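Local coordinates for ParB domain protein nuclease (Sulfolobus solfataricus, PDB 5K5D) that probably takes part in DNA segregation as a ParB-type partition protein akin to that of the archaeal plasmid pNOB8, and may act as a nuclease, at residues R90-G102 / R112-M126. The protein carries 4 engineered substitutions. Residues are numbered along the deposited sequence; the frame is centred on the assembly and turned at random.
Sequences RDKAYELIWTFNG and RLALFQKIADRIAKM. Engineered in segment 112-126: Met-126 (natural residue Ile).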
ATOM      1  N   ARG B  90      15.544   2.584  -6.902  1.00 40.28           N
ATOM      2  CA  ARG B  90      14.176   2.833  -6.459  1.00 37.50           C
ATOM      3  C   ARG B  90      13.813   2.029  -5.217  1.00 43.70           C
ATOM      4  O   ARG B  90      13.194   2.551  -4.290  1.00 45.39           O
ATOM      5  CB  ARG B  90      13.184   2.507  -7.574  1.00 35.80           C
ATOM      6  CG  ARG B  90      13.239   3.453  -8.753  1.00 48.25           C
ATOM      7  CD  ARG B  90      12.527   4.770  -8.480  1.00 54.19           C
ATOM      8  NE  ARG B  90      11.233   4.825  -9.149  1.00 55.74           N
ATOM      9  CZ  ARG B  90      10.535   5.942  -9.311  1.00 60.74           C
ATOM     10  NH1 ARG B  90      11.020   7.088  -8.857  1.00 59.28           N
ATOM     11  NH2 ARG B  90       9.361   5.918  -9.932  1.00 62.23           N
ATOM     12  N   ASP B  91      14.187   0.755  -5.212  1.00 43.49           N
ATOM     13  CA  ASP B  91      13.834  -0.133  -4.112  1.00 46.71           C
ATOM     14  C   ASP B  91      14.142   0.504  -2.764  1.00 41.81           C
ATOM     15  O   ASP B  91      13.400   0.313  -1.797  1.00 43.75           O
ATOM     16  CB  ASP B  91      14.519  -1.503  -4.248  1.00 56.57           C
ATOM     17  CG  ASP B  91      16.029  -1.400  -4.384  1.00 65.44           C
ATOM     18  OD1 ASP B  91      16.502  -0.605  -5.223  1.00 70.14           O
ATOM     19  OD2 ASP B  91      16.748  -2.118  -3.653  1.00 66.71           O
ATOM     20  N   LYS B  92      15.226   1.272  -2.706  1.00 28.50           N
ATOM     21  CA  LYS B  92      15.608   1.951  -1.473  1.00 33.62           C
ATOM     22  C   LYS B  92      14.652   3.092  -1.126  1.00 32.25           C
ATOM     23  O   LYS B  92      14.307   3.286   0.040  1.00 33.17           O
ATOM     24  CB  LYS B  92      17.047   2.453  -1.554  1.00 42.81           C
ATOM     25  CG  LYS B  92      18.093   1.349  -1.453  1.00 42.00           C
ATOM     26  CD  LYS B  92      19.493   1.918  -1.561  1.00 47.23           C
ATOM     27  CE  LYS B  92      20.545   0.882  -1.196  1.00 57.05           C
ATOM     28  NZ  LYS B  92      20.493  -0.307  -2.086  1.00 58.35           N
ATOM     29  N   ALA B  93      14.219   3.840  -2.137  1.00 34.77           N
ATOM     30  CA  ALA B  93      13.252   4.914  -1.919  1.00 35.20           C
ATOM     31  C   ALA B  93      11.930   4.319  -1.452  1.00 27.17           C
ATOM     32  O   ALA B  93      11.295   4.828  -0.530  1.00 23.18           O
ATOM     33  CB  ALA B  93      13.053   5.727  -3.187  1.00 38.31           C
ATOM     34  N   TYR B  94      11.533   3.230  -2.100  1.00 26.57           N
ATOM     35  CA  TYR B  94      10.341   2.486  -1.721  1.00 26.25           C
ATOM     36  C   TYR B  94      10.361   2.074  -0.253  1.00 29.64           C
ATOM     37  O   TYR B  94       9.347   2.163   0.438  1.00 33.92           O
ATOM     38  CB  TYR B  94      10.194   1.250  -2.603  1.00 26.15           C
ATOM     39  CG  TYR B  94       9.906   1.578  -4.048  1.00 36.87           C
ATOM     40  CD1 TYR B  94      10.434   0.810  -5.078  1.00 35.40           C
ATOM     41  CD2 TYR B  94       9.105   2.661  -4.381  1.00 34.82           C
ATOM     42  CE1 TYR B  94      10.171   1.117  -6.400  1.00 36.50           C
ATOM     43  CE2 TYR B  94       8.836   2.971  -5.696  1.00 40.55           C
ATOM     44  CZ  TYR B  94       9.371   2.198  -6.701  1.00 43.14           C
ATOM     45  OH  TYR B  94       9.098   2.511  -8.010  1.00 48.37           O
ATOM     46  N   GLU B  95      11.519   1.629   0.226  1.00 38.80           N
ATOM     47  CA  GLU B  95      11.625   1.150   1.600  1.00 38.75           C
ATOM     48  C   GLU B  95      11.499   2.289   2.596  1.00 37.21           C
ATOM     49  O   GLU B  95      10.832   2.155   3.622  1.00 38.35           O
ATOM     50  CB  GLU B  95      12.926   0.367   1.803  1.00 38.06           C
ATOM     51  CG  GLU B  95      12.888  -0.998   1.132  1.00 45.31           C
ATOM     52  CD  GLU B  95      14.257  -1.504   0.722  1.00 61.19           C
ATOM     53  OE1 GLU B  95      15.263  -1.108   1.350  1.00 59.83           O
ATOM     54  OE2 GLU B  95      14.320  -2.301  -0.238  1.00 68.04           O
ATOM     55  N   LEU B  96      12.130   3.415   2.277  1.00 40.13           N
ATOM     56  CA  LEU B  96      12.038   4.604   3.114  1.00 34.12           C
ATOM     57  C   LEU B  96      10.601   5.092   3.238  1.00 32.92           C
ATOM     58  O   LEU B  96      10.138   5.387   4.335  1.00 37.72           O
ATOM     59  CB  LEU B  96      12.939   5.712   2.573  1.00 26.64           C
ATOM     60  CG  LEU B  96      14.428   5.421   2.747  1.00 28.42           C
ATOM     61  CD1 LEU B  96      15.276   6.520   2.124  1.00 24.68           C
ATOM     62  CD2 LEU B  96      14.746   5.254   4.228  1.00 25.45           C
ATOM     63  N   ILE B  97       9.894   5.166   2.116  1.00 32.52           N
ATOM     64  CA  ILE B  97       8.516   5.637   2.124  1.00 34.07           C
ATOM     65  C   ILE B  97       7.641   4.749   2.999  1.00 41.85           C
ATOM     66  O   ILE B  97       6.721   5.231   3.659  1.00 43.34           O
ATOM     67  CB  ILE B  97       7.918   5.697   0.706  1.00 33.33           C
ATOM     68  CG1 ILE B  97       8.584   6.804  -0.118  1.00 30.06           C
ATOM     69  CG2 ILE B  97       6.413   5.936   0.775  1.00 25.45           C
ATOM     70  CD1 ILE B  97       8.234   6.756  -1.598  1.00 32.34           C
ATOM     71  N   TRP B  98       7.928   3.451   3.003  1.00 37.78           N
ATOM     72  CA  TRP B  98       7.160   2.526   3.827  1.00 37.47           C
ATOM     73  C   TRP B  98       7.539   2.660   5.291  1.00 37.77           C
ATOM     74  O   TRP B  98       6.685   2.614   6.178  1.00 35.01           O
ATOM     75  CB  TRP B  98       7.369   1.083   3.379  1.00 37.48           C
ATOM     76  CG  TRP B  98       6.701   0.095   4.286  1.00 40.23           C
ATOM     77  CD1 TRP B  98       7.307  -0.838   5.075  1.00 41.27           C
ATOM     78  CD2 TRP B  98       5.292  -0.045   4.514  1.00 42.10           C
ATOM     79  NE1 TRP B  98       6.365  -1.558   5.768  1.00 37.25           N
ATOM     80  CE2 TRP B  98       5.123  -1.089   5.440  1.00 44.03           C
ATOM     81  CE3 TRP B  98       4.165   0.609   4.008  1.00 41.73           C
ATOM     82  CZ2 TRP B  98       3.863  -1.497   5.879  1.00 49.69           C
ATOM     83  CZ3 TRP B  98       2.919   0.203   4.449  1.00 48.79           C
ATOM     84  CH2 TRP B  98       2.777  -0.840   5.374  1.00 48.91           C
ATOM     85  N   THR B  99       8.832   2.816   5.541  1.00 36.36           N
ATOM     86  CA  THR B  99       9.323   2.950   6.899  1.00 30.95           C
ATOM     87  C   THR B  99       8.713   4.160   7.579  1.00 30.47           C
ATOM     88  O   THR B  99       8.330   4.091   8.742  1.00 34.82           O
ATOM     89  CB  THR B  99      10.853   3.063   6.949  1.00 35.86           C
ATOM     90  OG1 THR B  99      11.433   1.786   6.663  1.00 31.84           O
ATOM     91  CG2 THR B  99      11.296   3.509   8.333  1.00 28.16           C
ATOM     92  N   PHE B 100       8.610   5.264   6.847  1.00 33.19           N
ATOM     93  CA  PHE B 100       8.135   6.509   7.435  1.00 37.38           C
ATOM     94  C   PHE B 100       6.634   6.726   7.310  1.00 36.62           C
ATOM     95  O   PHE B 100       6.131   7.787   7.678  1.00 42.94           O
ATOM     96  CB  PHE B 100       8.900   7.704   6.864  1.00 35.06           C
ATOM     97  CG  PHE B 100      10.328   7.762   7.310  1.00 38.11           C
ATOM     98  CD1 PHE B 100      11.362   7.516   6.421  1.00 41.26           C
ATOM     99  CD2 PHE B 100      10.637   8.032   8.634  1.00 42.01           C
ATOM    100  CE1 PHE B 100      12.682   7.556   6.843  1.00 44.74           C
ATOM    101  CE2 PHE B 100      11.955   8.073   9.066  1.00 41.17           C
ATOM    102  CZ  PHE B 100      12.979   7.833   8.169  1.00 42.02           C
ATOM    103  N   ASN B 101       5.916   5.731   6.803  1.00 36.24           N
ATOM    104  CA  ASN B 101       4.474   5.883   6.630  1.00 37.33           C
ATOM    105  C   ASN B 101       3.615   4.711   7.119  1.00 34.81           C
ATOM    106  O   ASN B 101       2.502   4.918   7.597  1.00 34.83           O
ATOM    107  CB  ASN B 101       4.141   6.230   5.179  1.00 32.72           C
ATOM    108  CG  ASN B 101       4.618   7.612   4.792  1.00 37.68           C
ATOM    109  OD1 ASN B 101       3.934   8.607   5.035  1.00 41.37           O
ATOM    110  ND2 ASN B 101       5.803   7.683   4.189  1.00 38.51           N
ATOM    111  N   GLY B 102       4.134   3.493   7.002  1.00 29.91           N
ATOM    112  CA  GLY B 102       3.390   2.306   7.394  1.00 40.14           C
ATOM    113  C   GLY B 102       2.932   2.281   8.843  1.00 48.05           C
ATOM    114  O   GLY B 102       1.862   1.757   9.148  1.00 45.92           O
ATOM    115  N   ARG B 112      -3.074   2.401   4.839  1.00 44.37           N
ATOM    116  CA  ARG B 112      -1.734   1.839   4.974  1.00 52.72           C
ATOM    117  C   ARG B 112      -1.615   0.528   4.201  1.00 50.60           C
ATOM    118  O   ARG B 112      -0.556   0.211   3.662  1.00 48.82           O
ATOM    119  CB  ARG B 112      -1.368   1.629   6.443  1.00 57.48           C
ATOM    120  CG  ARG B 112      -2.125   0.513   7.126  1.00 69.05           C
ATOM    121  CD  ARG B 112      -1.534   0.225   8.497  1.00 80.01           C
ATOM    122  NE  ARG B 112      -1.474   1.425   9.328  1.00 84.78           N
ATOM    123  CZ  ARG B 112      -0.975   1.453  10.557  1.00 86.51           C
ATOM    124  NH1 ARG B 112      -0.490   0.345  11.101  1.00 89.06           N
ATOM    125  NH2 ARG B 112      -0.959   2.589  11.241  1.00 85.43           N
ATOM    126  N   LEU B 113      -2.707  -0.228   4.154  1.00 46.70           N
ATOM    127  CA  LEU B 113      -2.760  -1.452   3.367  1.00 40.27           C
ATOM    128  C   LEU B 113      -2.581  -1.132   1.886  1.00 34.64           C
ATOM    129  O   LEU B 113      -1.880  -1.840   1.167  1.00 37.16           O
ATOM    130  CB  LEU B 113      -4.090  -2.169   3.593  1.00 49.32           C
ATOM    131  CG  LEU B 113      -4.138  -3.211   4.709  1.00 54.63           C
ATOM    132  CD1 LEU B 113      -5.579  -3.578   5.065  1.00 51.71           C
ATOM    133  CD2 LEU B 113      -3.342  -4.443   4.309  1.00 50.27           C
ATOM    134  N   ALA B 114      -3.223  -0.062   1.437  1.00 34.32           N
ATOM    135  CA  ALA B 114      -3.105   0.372   0.053  1.00 39.50           C
ATOM    136  C   ALA B 114      -1.675   0.800  -0.248  1.00 37.05           C
ATOM    137  O   ALA B 114      -1.162   0.544  -1.336  1.00 37.99           O
ATOM    138  CB  ALA B 114      -4.084   1.507  -0.242  1.00 33.10           C
ATOM    139  N   LEU B 115      -1.036   1.447   0.719  1.00 33.32           N
ATOM    140  CA  LEU B 115       0.366   1.819   0.577  1.00 35.61           C
ATOM    141  C   LEU B 115       1.231   0.564   0.580  1.00 35.95           C
ATOM    142  O   LEU B 115       2.149   0.424  -0.226  1.00 35.76           O
ATOM    143  CB  LEU B 115       0.795   2.756   1.708  1.00 30.72           C
ATOM    144  CG  LEU B 115       2.289   3.083   1.822  1.00 32.54           C
ATOM    145  CD1 LEU B 115       2.823   3.730   0.555  1.00 25.73           C
ATOM    146  CD2 LEU B 115       2.543   3.981   3.025  1.00 39.28           C
ATOM    147  N   PHE B 116       0.916  -0.348   1.492  1.00 39.95           N
ATOM    148  CA  PHE B 116       1.667  -1.584   1.634  1.00 34.13           C
ATOM    149  C   PHE B 116       1.710  -2.344   0.314  1.00 37.23           C
ATOM    150  O   PHE B 116       2.777  -2.765  -0.134  1.00 30.91           O
ATOM    151  CB  PHE B 116       1.047  -2.461   2.718  1.00 31.08           C
ATOM    152  CG  PHE B 116       2.024  -3.388   3.373  1.00 41.46           C
ATOM    153  CD1 PHE B 116       3.380  -3.279   3.108  1.00 35.48           C
ATOM    154  CD2 PHE B 116       1.590  -4.369   4.252  1.00 45.55           C
ATOM    155  CE1 PHE B 116       4.287  -4.129   3.709  1.00 38.71           C
ATOM    156  CE2 PHE B 116       2.495  -5.225   4.860  1.00 45.65           C
ATOM    157  CZ  PHE B 116       3.845  -5.105   4.587  1.00 45.47           C
ATOM    158  N   GLN B 117       0.545  -2.517  -0.303  1.00 36.10           N
ATOM    159  CA  GLN B 117       0.474  -3.176  -1.600  1.00 40.65           C
ATOM    160  C   GLN B 117       1.258  -2.418  -2.669  1.00 39.22           C
ATOM    161  O   GLN B 117       1.988  -3.025  -3.451  1.00 33.11           O
ATOM    162  CB  GLN B 117      -0.979  -3.360  -2.051  1.00 43.03           C
ATOM    163  CG  GLN B 117      -1.102  -3.928  -3.455  1.00 45.68           C
ATOM    164  CD  GLN B 117      -2.537  -4.058  -3.916  1.00 55.46           C
ATOM    165  OE1 GLN B 117      -3.456  -4.165  -3.106  1.00 62.74           O
ATOM    166  NE2 GLN B 117      -2.738  -4.044  -5.230  1.00 56.50           N
ATOM    167  N   LYS B 118       1.102  -1.096  -2.705  1.00 44.19           N
ATOM    168  CA  LYS B 118       1.802  -0.280  -3.695  1.00 45.17           C
ATOM    169  C   LYS B 118       3.295  -0.502  -3.573  1.00 42.76           C
ATOM    170  O   LYS B 118       4.007  -0.594  -4.571  1.00 43.04           O
ATOM    171  CB  LYS B 118       1.492   1.204  -3.514  1.00 46.10           C
ATOM    172  CG  LYS B 118       0.167   1.647  -4.084  1.00 45.11           C
ATOM    173  CD  LYS B 118      -0.007   3.140  -3.903  1.00 50.57           C
ATOM    174  CE  LYS B 118      -1.434   3.572  -4.181  1.00 58.01           C
ATOM    175  NZ  LYS B 118      -1.620   5.028  -3.932  1.00 63.84           N
ATOM    176  N   ILE B 119       3.760  -0.593  -2.335  1.00 34.50           N
ATOM    177  CA  ILE B 119       5.167  -0.841  -2.066  1.00 38.02           C
ATOM    178  C   ILE B 119       5.569  -2.259  -2.480  1.00 32.40           C
ATOM    179  O   ILE B 119       6.491  -2.435  -3.272  1.00 33.73           O
ATOM    180  CB  ILE B 119       5.510  -0.597  -0.580  1.00 35.50           C
ATOM    181  CG1 ILE B 119       5.283   0.875  -0.218  1.00 39.53           C
ATOM    182  CG2 ILE B 119       6.944  -0.992  -0.288  1.00 37.04           C
ATOM    183  CD1 ILE B 119       6.175   1.849  -0.980  1.00 34.43           C
ATOM    184  N   ALA B 120       4.864  -3.262  -1.964  1.00 28.67           N
ATOM    185  CA  ALA B 120       5.229  -4.657  -2.219  1.00 36.56           C
ATOM    186  C   ALA B 120       5.243  -4.998  -3.713  1.00 33.45           C
ATOM    187  O   ALA B 120       6.097  -5.753  -4.177  1.00 32.44           O
ATOM    188  CB  ALA B 120       4.310  -5.603  -1.455  1.00 46.73           C
ATOM    189  N   ASP B 121       4.291  -4.433  -4.449  1.00 32.85           N
ATOM    190  CA  ASP B 121       4.227  -4.569  -5.901  1.00 33.59           C
ATOM    191  C   ASP B 121       5.468  -3.999  -6.581  1.00 41.85           C
ATOM    192  O   ASP B 121       5.956  -4.567  -7.558  1.00 50.24           O
ATOM    193  CB  ASP B 121       2.983  -3.857  -6.452  1.00 39.35           C
ATOM    194  CG  ASP B 121       1.706  -4.659  -6.250  1.00 45.33           C
ATOM    195  OD1 ASP B 121       1.701  -5.609  -5.436  1.00 49.73           O
ATOM    196  OD2 ASP B 121       0.699  -4.329  -6.906  1.00 51.08           O
ATOM    197  N   ARG B 122       5.967  -2.871  -6.076  1.00 48.13           N
ATOM    198  CA  ARG B 122       7.163  -2.248  -6.640  1.00 47.93           C
ATOM    199  C   ARG B 122       8.371  -3.134  -6.390  1.00 45.54           C
ATOM    200  O   ARG B 122       9.159  -3.405  -7.299  1.00 46.30           O
ATOM    201  CB  ARG B 122       7.427  -0.872  -6.026  1.00 48.49           C
ATOM    202  CG  ARG B 122       6.284   0.126  -6.118  1.00 52.83           C
ATOM    203  CD  ARG B 122       5.807   0.326  -7.540  1.00 53.54           C
ATOM    204  NE  ARG B 122       5.209   1.648  -7.721  1.00 56.69           N
ATOM    205  CZ  ARG B 122       3.962   1.968  -7.386  1.00 50.69           C
ATOM    206  NH1 ARG B 122       3.161   1.060  -6.839  1.00 48.54           N
ATOM    207  NH2 ARG B 122       3.517   3.199  -7.597  1.00 45.59           N
ATOM    208  N   ILE B 123       8.510  -3.578  -5.145  1.00 35.41           N
ATOM    209  CA  ILE B 123       9.636  -4.414  -4.753  1.00 45.48           C
ATOM    210  C   ILE B 123       9.653  -5.721  -5.544  1.00 54.25           C
ATOM    211  O   ILE B 123      10.717  -6.268  -5.837  1.00 55.91           O
ATOM    212  CB  ILE B 123       9.605  -4.728  -3.241  1.00 47.54           C
ATOM    213  CG1 ILE B 123       9.800  -3.448  -2.424  1.00 45.81           C
ATOM    214  CG2 ILE B 123      10.662  -5.759  -2.885  1.00 49.24           C
ATOM    215  CD1 ILE B 123      11.138  -2.798  -2.625  1.00 47.26           C
ATOM    216  N   ALA B 124       8.471  -6.215  -5.893  1.00 57.50           N
ATOM    217  CA  ALA B 124       8.359  -7.459  -6.645  1.00 58.57           C
ATOM    218  C   ALA B 124       8.961  -7.306  -8.036  1.00 61.13           C
ATOM    219  O   ALA B 124       9.704  -8.170  -8.496  1.00 66.70           O
ATOM    220  CB  ALA B 124       6.906  -7.900  -6.736  1.00 54.69           C
ATOM    221  N   LYS B 125       8.637  -6.199  -8.700  1.00 56.77           N
ATOM    222  CA  LYS B 125       9.169  -5.910 -10.025  1.00 57.32           C
ATOM    223  C   LYS B 125      10.675  -5.665  -9.966  1.00 68.56           C
ATOM    224  O   LYS B 125      11.404  -5.996 -10.900  1.00 75.31           O
ATOM    225  CB  LYS B 125       8.466  -4.697 -10.625  1.00 54.85           C
ATOM    226  CG  LYS B 125       6.951  -4.814 -10.691  1.00 51.72           C
ATOM    227  CD  LYS B 125       6.354  -3.546 -11.275  1.00 54.54           C
ATOM    228  CE  LYS B 125       4.843  -3.623 -11.405  1.00 52.25           C
ATOM    229  NZ  LYS B 125       4.301  -2.347 -11.952  1.00 45.73           N
HETATM  230  N   MSE B 126      11.130  -5.081  -8.862  1.00 70.83           N
HETATM  231  CA  MSE B 126      12.550  -4.822  -8.644  1.00 75.45           C
HETATM  232  C   MSE B 126      13.351  -6.113  -8.493  1.00 74.39           C
HETATM  233  O   MSE B 126      14.572  -6.122  -8.649  1.00 74.82           O
HETATM  234  CB  MSE B 126      12.748  -3.956  -7.395  1.00 79.90           C
HETATM  235  CG  MSE B 126      12.402  -2.486  -7.576  1.00 81.22           C
HETATM  236 SE   MSE B 126      13.766  -1.503  -8.571  1.00151.70          SE
HETATM  237  CE  MSE B 126      12.650  -0.823 -10.023  1.00 93.44           C
TER
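Trp-98 and Phe-116 lie flat against each other where helix 90-99 and helix 109-128 pack as an antiparallel helical hairpin; helix 90-99 leans on Phe-25 and on Ile-60 of strand 59-61, while helix 109-128 has helix 203-210 against it. The short segments cross at -160° with their axes 9.8 Å apart, room enough for large side chains between them. The two rings form an offset stack, planes only 3° from parallel and centroids 4.1 Å apart, the six-membered ring of the indole lying over Phe-116. With CG anti to the backbone N (chi1 174°), Trp-98 swings its indole across to the partner helix; Gly-102 CA covers the opposite face, Leu-115 CG meets the edge in the ring plane, and NE1 hydrogen-bonds to Leu-180 O. Gly-102 suits this place because a CB would collide with the indole. A leucine in place of Trp-98 would probably leave the face of Phe-116 partly uncovered and Leu-180 O without its indole donor.

At the other end of the hairpin Tyr-94 is a knob in a hole formed by Ile-119, Arg-122, Ile-123 and Met-126, the last an engineered selenomethionine and poorly ordered. The Arg-122 side chain runs across that of Tyr-94 at about a right angle, with CB over one face of the ring, 3.6 Å from the centroid, in a CH-pi contact. Its charged end forms a salt bridge with Glu-24, which also accepts a hydrogen bond from Tyr-94 OH. Branched Ile-119 fills the middle, its CD1 3.5 Å from Tyr-94 O. Beyond the tryptophan, Asn-101 rests CB on Leu-115 CD2, and its ND2 donates in the amide plane to a lone pair of Ile-97 O at 2.7 Å.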